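Local atomic coordinates of Zn-dependent hydrolase, glyoxylase (PDB entry 6T5K), a protein that probably hydrolyses beta-lactam antibiotics, as a zinc-dependent metallo-beta-lactamase of the class B family. Residues A[55-60]-A[219-224]; A[68-73]-A[152-157]; A[174-179]-A[214-219]. All blocks are in the same frame, centred on the assembly; numbering follows the deposited sequence.

Overall arrangement
The three contacts involve both beta sheets of the fold. Contacts 1 and 2 each join the large sheet to the small one, and contact 3 lies within the small sheet. Met59 O and Phe70 N, probably hydrogen-bonded at 2.8 Å, tie contact 1 to contact 2 through neighbouring strands of the large sheet. Contacts 1 and 3 share Val219, and Ile220 N meets Leu178 O at 2.8 Å. Contacts 2 and 3 are linked by a salt bridge from Lys152 NZ to Asp174 OD2 (3.0 Å). Contact 1 reaches the active site directly, since His223 binds zinc. The side chain of Phe70 in contact 2 is about 12 Å from a zinc, and that of Val219 in contact 3 about 14 Å.

Contact 1: residues A[55-60]-A[219-224]; sequences ACNGMI and VIPGHG. With ZN (zinc ion), chain H.
Asn57 and residues 221-224 make the tight part of this contact, a cluster of hydrogen bonds between strand 55-60 and the chain running on from Ile220 toward the zinc site. The side-chain amide of Asn57 spends both of its N-H bonds on backbone carbonyls. ND2 reaches Gly224 O at 2.9 Å within the carbonyl plane, and Pro221 O, also at 2.9 Å, from above the plane of that second carbonyl. Both acceptors lie close to the plane of the amide, so together they fix its rotation. The backbone joins in: Asn57 N gives an almost straight bond (172°) to Gly222 O. At the rim of this cluster water 1 bridges Asn57 OD1 and Gly224 O, donating to both. Toward the core the packing turns apolar, where Met59 crosses Ile220 at about a right angle and its SD sits 3.8 Å from Ile220 CD1; Val177 and Phe179 close in on the same two side chains.

The wet end is a separate place, beyond the His223 ring. His223 bends back toward the strand, with CG beside its backbone N (chi1 -55°), and its ND1 donates to Ala55 O at 2.9 Å, nearly in the ring plane. Cys56 SG lies at the edge of the same ring, 3.6 Å from His223 CE1. At the far end of the imidazole, NE2 binds zinc at 2.2 Å, and Asp104, Cys182 and waters 2 and 3 complete the site. The ring is thus held from both ends, by Ala55 O at ND1 and by zinc at NE2, which probably limits its rotation, and the carbonyl probably makes NE2 a somewhat stronger donor to the zinc.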
ATOM      1  N   ALA A  55      -1.970  12.850   4.350  1.00 40.96           N
ATOM      2  CA  ALA A  55      -2.064  11.520   4.917  1.00 36.71           C
ATOM      3  C   ALA A  55      -1.563  10.511   3.899  1.00 30.48           C
ATOM      4  O   ALA A  55      -1.869  10.622   2.710  1.00 30.19           O
ATOM      5  CB  ALA A  55      -3.500  11.252   5.314  1.00 38.28           C
ATOM      6  N   CYS A  56      -0.767   9.547   4.364  1.00 23.88           N
ATOM      7  CA  CYS A  56      -0.254   8.463   3.538  1.00 22.14           C
ATOM      8  C   CYS A  56      -0.790   7.158   4.100  1.00 19.81           C
ATOM      9  O   CYS A  56      -0.716   6.919   5.311  1.00 21.72           O
ATOM     10  CB  CYS A  56       1.266   8.415   3.552  1.00 23.86           C
ATOM     11  SG  CYS A  56       2.047   9.929   2.938  1.00 27.19           S
ATOM     12  N   ASN A  57      -1.340   6.324   3.229  1.00 18.65           N
ATOM     13  CA  ASN A  57      -1.927   5.061   3.632  1.00 18.79           C
ATOM     14  C   ASN A  57      -1.028   3.883   3.273  1.00 18.50           C
ATOM     15  O   ASN A  57      -0.390   3.867   2.221  1.00 18.44           O
ATOM     16  CB  ASN A  57      -3.263   4.825   2.927  1.00 19.77           C
ATOM     17  CG  ASN A  57      -4.275   5.878   3.235  1.00 19.13           C
ATOM     18  OD1 ASN A  57      -4.279   6.492   4.324  1.00 22.21           O
ATOM     19  ND2 ASN A  57      -5.165   6.105   2.282  1.00 19.20           N
ATOM     20  N   GLY A  58      -1.005   2.890   4.157  1.00 16.36           N
ATOM     21  CA  GLY A  58      -0.638   1.542   3.788  1.00 18.12           C
ATOM     22  C   GLY A  58      -1.688   0.581   4.309  1.00 17.61           C
ATOM     23  O   GLY A  58      -2.702   0.983   4.889  1.00 17.04           O
ATOM     24  N   MET A  59      -1.427  -0.697   4.099  1.00 15.77           N
ATOM     25  CA  MET A  59      -2.379  -1.736   4.469  1.00 15.48           C
ATOM     26  C   MET A  59      -1.648  -2.769   5.316  1.00 14.57           C
ATOM     27  O   MET A  59      -0.474  -3.041   5.086  1.00 18.58           O
ATOM     28  CB  MET A  59      -2.984  -2.412   3.223  1.00 16.53           C
ATOM     29  CG  MET A  59      -3.958  -3.554   3.566  1.00 17.50           C
ATOM     30  SD  MET A  59      -4.877  -4.182   2.127  1.00 16.06           S
ATOM     31  CE  MET A  59      -3.608  -5.114   1.286  1.00 16.72           C
ATOM     32  N   ILE A  60      -2.348  -3.329   6.289  1.00 14.55           N
ATOM     33  CA  ILE A  60      -1.911  -4.515   7.008  1.00 15.45           C
ATOM     34  C   ILE A  60      -2.965  -5.582   6.781  1.00 15.44           C
ATOM     35  O   ILE A  60      -4.160  -5.321   6.957  1.00 16.73           O
ATOM     36  CB  ILE A  60      -1.759  -4.263   8.518  1.00 17.06           C
ATOM     37  CG1 ILE A  60      -1.083  -2.932   8.789  1.00 18.74           C
ATOM     38  CG2 ILE A  60      -0.961  -5.415   9.151  1.00 17.49           C
ATOM     39  CD1 ILE A  60      -1.160  -2.540  10.223  1.00 20.97           C
ATOM     40  N   VAL A 219     -11.476  -0.563  -1.610  1.00 14.14           N
ATOM     41  CA  VAL A 219     -10.292  -0.097  -2.322  1.00 13.76           C
ATOM     42  C   VAL A 219      -9.635   0.972  -1.462  1.00 14.02           C
ATOM     43  O   VAL A 219     -10.286   1.959  -1.089  1.00 15.01           O
ATOM     44  CB  VAL A 219     -10.670   0.469  -3.707  1.00 13.77           C
ATOM     45  CG1 VAL A 219      -9.463   1.060  -4.423  1.00 14.63           C
ATOM     46  CG2 VAL A 219     -11.289  -0.621  -4.562  1.00 15.28           C
ATOM     47  N   ILE A 220      -8.344   0.790  -1.183  1.00 13.14           N
ATOM     48  CA  ILE A 220      -7.561   1.674  -0.319  1.00 14.93           C
ATOM     49  C   ILE A 220      -6.581   2.435  -1.208  1.00 15.85           C
ATOM     50  O   ILE A 220      -5.699   1.812  -1.824  1.00 16.15           O
ATOM     51  CB  ILE A 220      -6.798   0.905   0.763  1.00 15.88           C
ATOM     52  CG1 ILE A 220      -7.721   0.070   1.641  1.00 16.53           C
ATOM     53  CG2 ILE A 220      -5.919   1.881   1.576  1.00 16.54           C
ATOM     54  CD1 ILE A 220      -6.963  -1.041   2.337  1.00 17.03           C
ATOM     55  N   PRO A 221      -6.719   3.749  -1.343  1.00 14.25           N
ATOM     56  CA  PRO A 221      -5.784   4.539  -2.151  1.00 14.89           C
ATOM     57  C   PRO A 221      -4.553   4.865  -1.328  1.00 16.40           C
ATOM     58  O   PRO A 221      -4.525   4.686  -0.120  1.00 16.52           O
ATOM     59  CB  PRO A 221      -6.583   5.827  -2.418  1.00 15.61           C
ATOM     60  CG  PRO A 221      -7.381   5.992  -1.131  1.00 17.34           C
ATOM     61  CD  PRO A 221      -7.738   4.602  -0.687  1.00 15.26           C
ATOM     62  N   GLY A 222      -3.530   5.369  -2.011  1.00 16.19           N
ATOM     63  CA  GLY A 222      -2.300   5.731  -1.336  1.00 17.70           C
ATOM     64  C   GLY A 222      -2.421   6.941  -0.455  1.00 17.76           C
ATOM     65  O   GLY A 222      -1.620   7.091   0.475  1.00 19.21           O
ATOM     66  N   HIS A 223      -3.421   7.785  -0.701  1.00 16.86           N
ATOM     67  CA  HIS A 223      -3.673   8.986   0.080  1.00 18.46           C
ATOM     68  C   HIS A 223      -5.180   9.184   0.126  1.00 19.88           C
ATOM     69  O   HIS A 223      -5.859   8.928  -0.868  1.00 20.75           O
ATOM     70  CB  HIS A 223      -2.994  10.198  -0.582  1.00 20.75           C
ATOM     71  CG  HIS A 223      -1.522  10.001  -0.820  1.00 24.36           C
ATOM     72  ND1 HIS A 223      -0.566  10.207   0.155  1.00 26.93           N
ATOM     73  CD2 HIS A 223      -0.853   9.575  -1.916  1.00 26.35           C
ATOM     74  CE1 HIS A 223       0.630   9.915  -0.336  1.00 27.82           C
ATOM     75  NE2 HIS A 223       0.483   9.546  -1.600  1.00 26.48           N
ATOM     76  N   GLY A 224      -5.699   9.639   1.266  1.00 20.96           N
ATOM     77  CA  GLY A 224      -7.114   9.977   1.353  1.00 20.21           C
ATOM     78  C   GLY A 224      -7.977   8.823   1.803  1.00 19.41           C
ATOM     79  O   GLY A 224      -7.500   7.762   2.215  1.00 21.36           O
TER
HETATM   80 ZN    ZN H1207       2.032   8.527  -2.767  0.54 20.81          ZN
HETATM   81  O   HOH W   1      -6.365   8.042   4.988  1.00 34.82           O
HETATM   82  O   HOH W   2       4.038   8.781  -3.426  1.00 25.88           O
HETATM   83  O   HOH W   3       1.045   9.791  -4.412  1.00 33.97           O

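Contact 2: residues A[68-73]-A[152-157]; sequences VVFDTP and KAVFVH
Val68 and Phe70 look across at Val154 and Val156 from strands that run nearly the same way, 26° apart, with their axes 9.5 Å from each other at the closest. That spacing is far too wide for backbone hydrogen bonding, and none joins the two segments: they belong to separate sheets packed face to face. Val68 stands nearest to Val154 and Phe70 nearest to Val156, with CA atoms 8.0 and 9.4 Å apart.

Side chains fill the gap. The Phe70 ring, with CG beside its backbone N (chi1 -76°), pushes its far end between the two valines. CZ comes within 3.5 Å of Val154 CG2, a methyl that approaches the ring obliquely, while Val154 CG1 lies at the ring edge, in its plane. Val68 meets Val154 tip to tip, with 3.9 Å between the two CG1 methyls. Val154 was modelled in two conformers, and its contacts with Phe70 and Val68 are those of one of them. On the other flank Phe70 CE2 passes 3.9 Å from Val156 CG2, the two side chains sliding past each other. Val149, from the neighbouring strand of the small sheet, also leans on Val68, and Val168 on Val156.

Such a largely apolar filling between two beta sheets is the core of the alpha-beta/beta-alpha sandwich of the metallo-beta-lactamase fold, with the Phe70 side chain about 12 Å from a zinc.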
ATOM      1  N   VAL A  68       1.051  -9.286   7.055  1.00 16.00           N
ATOM      2  CA  VAL A  68       1.862  -8.731   5.977  1.00 16.11           C
ATOM      3  C   VAL A  68       1.532  -7.255   5.832  1.00 15.16           C
ATOM      4  O   VAL A  68       0.366  -6.870   5.894  1.00 15.73           O
ATOM      5  CB  VAL A  68       1.592  -9.476   4.661  1.00 15.96           C
ATOM      6  CG1 VAL A  68       2.220  -8.729   3.490  1.00 15.76           C
ATOM      7  CG2 VAL A  68       2.070 -10.936   4.767  1.00 16.92           C
ATOM      8  N   VAL A  69       2.559  -6.426   5.683  1.00 15.52           N
ATOM      9  CA  VAL A  69       2.397  -4.981   5.585  1.00 15.51           C
ATOM     10  C   VAL A  69       2.671  -4.521   4.156  1.00 15.49           C
ATOM     11  O   VAL A  69       3.654  -4.936   3.536  1.00 16.45           O
ATOM     12  CB  VAL A  69       3.328  -4.272   6.581  1.00 16.78           C
ATOM     13  CG1 VAL A  69       3.212  -2.762   6.447  1.00 16.95           C
ATOM     14  CG2 VAL A  69       3.042  -4.727   7.999  1.00 17.06           C
ATOM     15  N   PHE A  70       1.807  -3.645   3.656  1.00 16.23           N
ATOM     16  CA  PHE A  70       1.984  -2.968   2.380  1.00 14.97           C
ATOM     17  C   PHE A  70       2.286  -1.516   2.674  1.00 16.04           C
ATOM     18  O   PHE A  70       1.455  -0.820   3.269  1.00 16.34           O
ATOM     19  CB  PHE A  70       0.724  -3.060   1.521  1.00 13.93           C
ATOM     20  CG  PHE A  70       0.540  -4.409   0.896  1.00 14.94           C
ATOM     21  CD1 PHE A  70       0.071  -5.468   1.643  1.00 15.97           C
ATOM     22  CD2 PHE A  70       0.888  -4.637  -0.445  1.00 15.39           C
ATOM     23  CE1 PHE A  70      -0.066  -6.705   1.080  1.00 17.53           C
ATOM     24  CE2 PHE A  70       0.771  -5.878  -0.975  1.00 15.05           C
ATOM     25  CZ  PHE A  70       0.257  -6.903  -0.222  1.00 16.77           C
ATOM     26  N   ASP A  71       3.474  -1.089   2.252  1.00 15.41           N
ATOM     27  CA  ASP A  71       4.055   0.236   2.437  1.00 16.72           C
ATOM     28  C   ASP A  71       4.483   0.473   3.879  1.00 17.50           C
ATOM     29  O   ASP A  71       3.818   0.046   4.838  1.00 17.61           O
ATOM     30  CB  ASP A  71       3.138   1.364   1.980  1.00 16.51           C
ATOM     31  CG  ASP A  71       3.066   1.497   0.470  1.00 18.64           C
ATOM     32  OD1 ASP A  71       3.650   0.667  -0.256  1.00 19.15           O
ATOM     33  OD2 ASP A  71       2.390   2.448   0.013  1.00 19.70           O
ATOM     34  N   THR A  72       5.592   1.135   4.016  1.00 19.79           N
ATOM     35  CA  THR A  72       5.966   1.677   5.309  1.00 19.54           C
ATOM     36  C   THR A  72       5.443   3.102   5.423  1.00 20.48           C
ATOM     37  O   THR A  72       5.232   3.775   4.406  1.00 22.19           O
ATOM     38  CB  THR A  72       7.484   1.719   5.475  1.00 20.56           C
ATOM     39  OG1 THR A  72       8.068   2.674   4.580  1.00 19.72           O
ATOM     40  CG2 THR A  72       8.104   0.373   5.198  1.00 19.82           C
ATOM     41  N   PRO A  73       5.212   3.582   6.638  1.00 22.12           N
ATOM     42  CA  PRO A  73       5.189   5.033   6.845  1.00 23.97           C
ATOM     43  C   PRO A  73       6.449   5.682   6.274  1.00 23.35           C
ATOM     44  O   PRO A  73       7.448   5.001   6.030  1.00 24.38           O
ATOM     45  CB  PRO A  73       5.102   5.173   8.368  1.00 24.67           C
ATOM     46  CG  PRO A  73       4.451   3.867   8.831  1.00 22.46           C
ATOM     47  CD  PRO A  73       5.023   2.828   7.887  1.00 21.48           C
ATOM     48  N   LYS A 152      -4.264 -17.852   4.836  1.00 16.62           N
ATOM     49  CA  LYS A 152      -4.679 -17.118   3.658  1.00 15.17           C
ATOM     50  C   LYS A 152      -3.441 -16.629   2.928  1.00 15.51           C
ATOM     51  O   LYS A 152      -2.299 -16.932   3.309  1.00 16.95           O
ATOM     52  CB  LYS A 152      -5.572 -15.950   4.085  1.00 16.42           C
ATOM     53  CG  LYS A 152      -6.843 -16.415   4.767  1.00 18.43           C
ATOM     54  CD  LYS A 152      -7.720 -15.258   5.200  1.00 20.21           C
ATOM     55  CE  LYS A 152      -8.872 -15.692   6.097  1.00 23.79           C
ATOM     56  NZ  LYS A 152      -9.696 -16.732   5.396  0.80 26.25           N
ATOM     57  N   ALA A 153      -3.670 -15.837   1.881  1.00 16.52           N
ATOM     58  CA  ALA A 153      -2.571 -15.190   1.192  1.00 15.27           C
ATOM     59  C   ALA A 153      -3.008 -13.822   0.706  1.00 15.15           C
ATOM     60  O   ALA A 153      -4.199 -13.554   0.525  1.00 15.96           O
ATOM     61  CB  ALA A 153      -2.117 -16.010  -0.018  1.00 16.85           C
ATOM     62  N   VAL A 154      -2.027 -12.960   0.470  1.00 14.30           N
ATOM     63  CA  VAL A 154      -2.216 -11.692  -0.213  1.00 14.17           C
ATOM     64  C   VAL A 154      -1.330 -11.754  -1.445  1.00 14.07           C
ATOM     65  O   VAL A 154      -0.281 -12.402  -1.448  1.00 16.65           O
ATOM     66  CB  VAL A 154      -1.882 -10.493   0.715  1.00 17.39           C
ATOM     67  CG1 VAL A 154      -0.395 -10.514   1.145  1.00 18.35           C
ATOM     68  CG2 VAL A 154      -2.346  -9.171   0.078  1.00 20.58           C
ATOM     69  N   PHE A 155      -1.757 -11.061  -2.495  1.00 14.61           N
ATOM     70  CA  PHE A 155      -1.136 -11.114  -3.810  1.00 14.49           C
ATOM     71  C   PHE A 155      -0.650  -9.732  -4.198  1.00 15.19           C
ATOM     72  O   PHE A 155      -1.322  -8.730  -3.949  1.00 17.74           O
ATOM     73  CB  PHE A 155      -2.164 -11.648  -4.817  1.00 14.25           C
ATOM     74  CG  PHE A 155      -2.616 -13.038  -4.470  1.00 15.60           C
ATOM     75  CD1 PHE A 155      -1.921 -14.140  -4.936  1.00 16.79           C
ATOM     76  CD2 PHE A 155      -3.645 -13.232  -3.560  1.00 17.01           C
ATOM     77  CE1 PHE A 155      -2.278 -15.415  -4.555  1.00 16.16           C
ATOM     78  CE2 PHE A 155      -3.998 -14.499  -3.163  1.00 16.37           C
ATOM     79  CZ  PHE A 155      -3.340 -15.602  -3.684  1.00 16.36           C
ATOM     80  N   VAL A 156       0.531  -9.677  -4.788  1.00 13.99           N
ATOM     81  CA  VAL A 156       1.092  -8.421  -5.247  1.00 13.62           C
ATOM     82  C   VAL A 156       1.213  -8.546  -6.751  1.00 14.85           C
ATOM     83  O   VAL A 156       1.666  -9.586  -7.240  1.00 16.89           O
ATOM     84  CB  VAL A 156       2.462  -8.134  -4.598  1.00 15.17           C
ATOM     85  CG1 VAL A 156       2.761  -6.649  -4.733  1.00 14.40           C
ATOM     86  CG2 VAL A 156       2.511  -8.598  -3.156  1.00 16.79           C
ATOM     87  N   HIS A 157       0.740  -7.537  -7.485  1.00 13.69           N
ATOM     88  CA  HIS A 157       0.598  -7.695  -8.926  1.00 13.83           C
ATOM     89  C   HIS A 157       0.928  -6.405  -9.642  1.00 14.07           C
ATOM     90  O   HIS A 157       0.479  -5.342  -9.223  1.00 14.11           O
ATOM     91  CB  HIS A 157      -0.829  -8.130  -9.252  1.00 14.80           C
ATOM     92  CG  HIS A 157      -1.016  -8.729 -10.608  1.00 17.06           C
ATOM     93  ND1 HIS A 157      -1.466 -10.016 -10.777  1.00 22.38           N
ATOM     94  CD2 HIS A 157      -0.872  -8.212 -11.850  1.00 19.50           C
ATOM     95  CE1 HIS A 157      -1.592 -10.270 -12.068  1.00 22.23           C
ATOM     96  NE2 HIS A 157      -1.225  -9.200 -12.741  1.00 19.31           N
TER

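Contact 3: residues A[174-179]-A[214-219]; sequences DDQVLF and PNLRLV
Leu178 and Leu216 meet at the apolar centre of this contact, the parallel pairing of strands 177-181 and 218-221 in a beta-alpha-beta unit whose connecting helix is 201-212. Leu178 CB sits 3.8 Å from Leu216 CD1. Leu178 and Val219 lie on the same face of the sheet, where Leu232 of helix 230-239 packs on them and on Leu216. The opposite face carries Val177 and Leu218, side by side and pointing the same way, 4.0 Å from CG2 of the valine to CD2 of the leucine; Met59 of the large sheet backs Val177, and Trp226 touches Leu218.

Between the faces runs the backbone ladder. Leu178 N donates to Leu218 O at 2.9 Å, almost straight out along the carbonyl, and Val177 CA adds a C-H...O contact to the same oxygen. Two residues before Leu178, Gln176 O takes the next rung from Leu218 N and a second bond from Arg217 N at 2.8 Å, both in the carbonyl plane. Gln176 has positive backbone angles (54°, 56°) and with Val177 faces Phe172 in a G1 beta bulge.

Outward lies the polar edge. The guanidinium of Arg217 lies across Gln176, with CB of the glutamine 3.7 Å above its plane and toward its rim, and Asp175 O over the face as well. Asp175 itself turns its carboxylate to Ser36 OG and the backbone N of His38. Past these, the bent chain of Gln176 lays its amide beside Asn215, NE2 against CB and the two amides nearly perpendicular. Water 4 makes the link, donating to Gln176 OE1 at 2.7 Å and accepting from Asn215 N at 3.1 Å.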
ATOM      1  N   ASP A 174      -9.886 -12.761   0.182  1.00 14.42           N
ATOM      2  CA  ASP A 174     -10.865 -13.249   1.157  1.00 15.59           C
ATOM      3  C   ASP A 174     -11.842 -12.162   1.583  1.00 15.17           C
ATOM      4  O   ASP A 174     -13.019 -12.449   1.833  1.00 17.40           O
ATOM      5  CB  ASP A 174     -10.157 -13.807   2.376  1.00 16.28           C
ATOM      6  CG  ASP A 174      -9.397 -15.036   2.055  1.00 18.53           C
ATOM      7  OD1 ASP A 174      -8.366 -14.868   1.387  1.00 21.71           O
ATOM      8  OD2 ASP A 174      -9.846 -16.141   2.433  1.00 21.58           O
ATOM      9  N   ASP A 175     -11.376 -10.925   1.719  1.00 14.31           N
ATOM     10  CA  ASP A 175     -12.250  -9.810   2.060  1.00 15.31           C
ATOM     11  C   ASP A 175     -12.558  -8.944   0.836  1.00 15.30           C
ATOM     12  O   ASP A 175     -13.190  -7.882   0.994  1.00 16.18           O
ATOM     13  CB  ASP A 175     -11.602  -8.917   3.141  1.00 16.69           C
ATOM     14  CG  ASP A 175     -11.435  -9.597   4.493  1.00 18.50           C
ATOM     15  OD1 ASP A 175     -11.835 -10.764   4.693  1.00 19.47           O
ATOM     16  OD2 ASP A 175     -10.852  -8.919   5.381  1.00 18.78           O
ATOM     17  N   GLN A 176     -12.075  -9.320  -0.344  1.00 14.83           N
ATOM     18  CA  GLN A 176     -12.262  -8.531  -1.575  1.00 14.48           C
ATOM     19  C   GLN A 176     -11.782  -7.079  -1.358  1.00 13.12           C
ATOM     20  O   GLN A 176     -12.482  -6.094  -1.612  1.00 14.24           O
ATOM     21  CB  GLN A 176     -13.703  -8.611  -2.114  1.00 16.97           C
ATOM     22  CG  GLN A 176     -13.977  -9.830  -2.929  1.00 21.47           C
ATOM     23  CD  GLN A 176     -13.159  -9.922  -4.273  1.00 24.58           C
ATOM     24  OE1 GLN A 176     -12.644  -8.969  -4.782  1.00 21.95           O
ATOM     25  NE2 GLN A 176     -13.117 -11.117  -4.838  0.60 28.95           N
ATOM     26  N   VAL A 177     -10.498  -6.994  -0.935  1.00 13.86           N
ATOM     27  CA  VAL A 177      -9.852  -5.728  -0.632  1.00 13.86           C
ATOM     28  C   VAL A 177      -8.674  -5.524  -1.566  1.00 14.48           C
ATOM     29  O   VAL A 177      -7.843  -6.418  -1.749  1.00 15.21           O
ATOM     30  CB  VAL A 177      -9.349  -5.710   0.823  1.00 14.60           C
ATOM     31  CG1 VAL A 177      -8.573  -4.406   1.124  1.00 14.72           C
ATOM     32  CG2 VAL A 177     -10.490  -5.859   1.782  1.00 14.33           C
ATOM     33  N   LEU A 178      -8.554  -4.315  -2.076  1.00 14.16           N
ATOM     34  CA  LEU A 178      -7.426  -3.931  -2.894  1.00 12.94           C
ATOM     35  C   LEU A 178      -6.705  -2.787  -2.214  1.00 12.69           C
ATOM     36  O   LEU A 178      -7.331  -1.759  -1.910  1.00 14.68           O
ATOM     37  CB  LEU A 178      -7.896  -3.421  -4.268  1.00 14.87           C
ATOM     38  CG  LEU A 178      -6.761  -3.104  -5.250  1.00 18.24           C
ATOM     39  CD1 LEU A 178      -6.381  -4.344  -6.026  1.00 18.19           C
ATOM     40  CD2 LEU A 178      -7.120  -1.981  -6.210  1.00 20.71           C
ATOM     41  N   PHE A 179      -5.388  -2.944  -2.035  1.00 13.62           N
ATOM     42  CA  PHE A 179      -4.521  -1.817  -1.719  1.00 14.14           C
ATOM     43  C   PHE A 179      -4.002  -1.278  -3.052  1.00 14.83           C
ATOM     44  O   PHE A 179      -3.145  -1.901  -3.700  1.00 14.46           O
ATOM     45  CB  PHE A 179      -3.367  -2.167  -0.788  1.00 13.76           C
ATOM     46  CG  PHE A 179      -2.535  -0.971  -0.466  1.00 14.18           C
ATOM     47  CD1 PHE A 179      -3.053   0.053   0.302  1.00 15.89           C
ATOM     48  CD2 PHE A 179      -1.255  -0.843  -0.976  1.00 16.24           C
ATOM     49  CE1 PHE A 179      -2.304   1.186   0.557  1.00 16.05           C
ATOM     50  CE2 PHE A 179      -0.505   0.284  -0.738  1.00 16.34           C
ATOM     51  CZ  PHE A 179      -1.018   1.298   0.055  1.00 16.27           C
ATOM     52  N   PRO A 214     -13.407  -7.499 -10.511  1.00 15.11           N
ATOM     53  CA  PRO A 214     -14.738  -6.891 -10.581  1.00 15.65           C
ATOM     54  C   PRO A 214     -15.551  -7.017  -9.313  1.00 16.99           C
ATOM     55  O   PRO A 214     -16.536  -6.280  -9.151  1.00 21.38           O
ATOM     56  CB  PRO A 214     -15.412  -7.646 -11.734  1.00 16.42           C
ATOM     57  CG  PRO A 214     -14.670  -8.979 -11.758  1.00 15.49           C
ATOM     58  CD  PRO A 214     -13.242  -8.623 -11.433  1.00 15.05           C
ATOM     59  N   ASN A 215     -15.137  -7.872  -8.384  1.00 16.10           N
ATOM     60  CA  ASN A 215     -15.910  -8.118  -7.181  1.00 18.99           C
ATOM     61  C   ASN A 215     -15.385  -7.375  -5.971  1.00 16.55           C
ATOM     62  O   ASN A 215     -15.860  -7.622  -4.859  1.00 16.60           O
ATOM     63  CB  ASN A 215     -15.956  -9.614  -6.879  1.00 24.43           C
ATOM     64  CG  ASN A 215     -16.443 -10.413  -8.064  1.00 29.60           C
ATOM     65  OD1 ASN A 215     -15.754 -11.322  -8.571  1.00 31.91           O
ATOM     66  ND2 ASN A 215     -17.601 -10.023  -8.579  1.00 29.57           N
ATOM     67  N   LEU A 216     -14.438  -6.461  -6.155  1.00 14.84           N
ATOM     68  CA  LEU A 216     -13.884  -5.749  -5.016  1.00 15.06           C
ATOM     69  C   LEU A 216     -14.978  -5.072  -4.203  1.00 15.82           C
ATOM     70  O   LEU A 216     -15.891  -4.435  -4.747  1.00 16.10           O
ATOM     71  CB  LEU A 216     -12.884  -4.703  -5.469  1.00 16.60           C
ATOM     72  CG  LEU A 216     -11.552  -5.288  -5.905  1.00 15.30           C
ATOM     73  CD1 LEU A 216     -10.750  -4.207  -6.611  1.00 15.84           C
ATOM     74  CD2 LEU A 216     -10.793  -5.837  -4.718  1.00 17.54           C
ATOM     75  N   ARG A 217     -14.800  -5.107  -2.883  1.00 15.35           N
ATOM     76  CA  ARG A 217     -15.666  -4.400  -1.958  1.00 16.14           C
ATOM     77  C   ARG A 217     -15.015  -3.194  -1.332  1.00 15.43           C
ATOM     78  O   ARG A 217     -15.722  -2.262  -0.949  1.00 17.70           O
ATOM     79  CB  ARG A 217     -16.135  -5.336  -0.840  1.00 18.05           C
ATOM     80  CG  ARG A 217     -16.921  -6.478  -1.398  1.00 20.58           C
ATOM     81  CD  ARG A 217     -17.828  -7.120  -0.398  1.00 24.73           C
ATOM     82  NE  ARG A 217     -17.086  -7.952   0.528  1.00 27.71           N
ATOM     83  CZ  ARG A 217     -16.715  -9.212   0.296  1.00 31.48           C
ATOM     84  NH1 ARG A 217     -16.991  -9.792  -0.857  1.00 31.76           N
ATOM     85  NH2 ARG A 217     -16.063  -9.894   1.232  1.00 32.53           N
ATOM     86  N   LEU A 218     -13.692  -3.204  -1.206  1.00 14.31           N
ATOM     87  CA  LEU A 218     -12.977  -2.128  -0.540  1.00 14.39           C
ATOM     88  C   LEU A 218     -11.709  -1.846  -1.322  1.00 15.53           C
ATOM     89  O   LEU A 218     -10.963  -2.776  -1.650  1.00 15.35           O
ATOM     90  CB  LEU A 218     -12.628  -2.491   0.917  1.00 17.48           C
ATOM     91  CG  LEU A 218     -11.872  -1.447   1.765  1.00 25.14           C
ATOM     92  CD1 LEU A 218     -12.745  -0.277   2.112  1.00 30.62           C
ATOM     93  CD2 LEU A 218     -11.371  -2.150   3.007  1.00 29.09           C
ATOM     94  N   VAL A 219     -11.476  -0.563  -1.610  1.00 14.14           N
ATOM     95  CA  VAL A 219     -10.292  -0.097  -2.322  1.00 13.76           C
ATOM     96  C   VAL A 219      -9.635   0.972  -1.462  1.00 14.02           C
ATOM     97  O   VAL A 219     -10.286   1.959  -1.089  1.00 15.01           O
ATOM     98  CB  VAL A 219     -10.670   0.469  -3.707  1.00 13.77           C
ATOM     99  CG1 VAL A 219      -9.463   1.060  -4.423  1.00 14.63           C
ATOM    100  CG2 VAL A 219     -11.289  -0.621  -4.562  1.00 15.28           C
TER
HETATM  101  O   HOH W   4     -12.486  -9.050  -7.442  1.00 29.36           O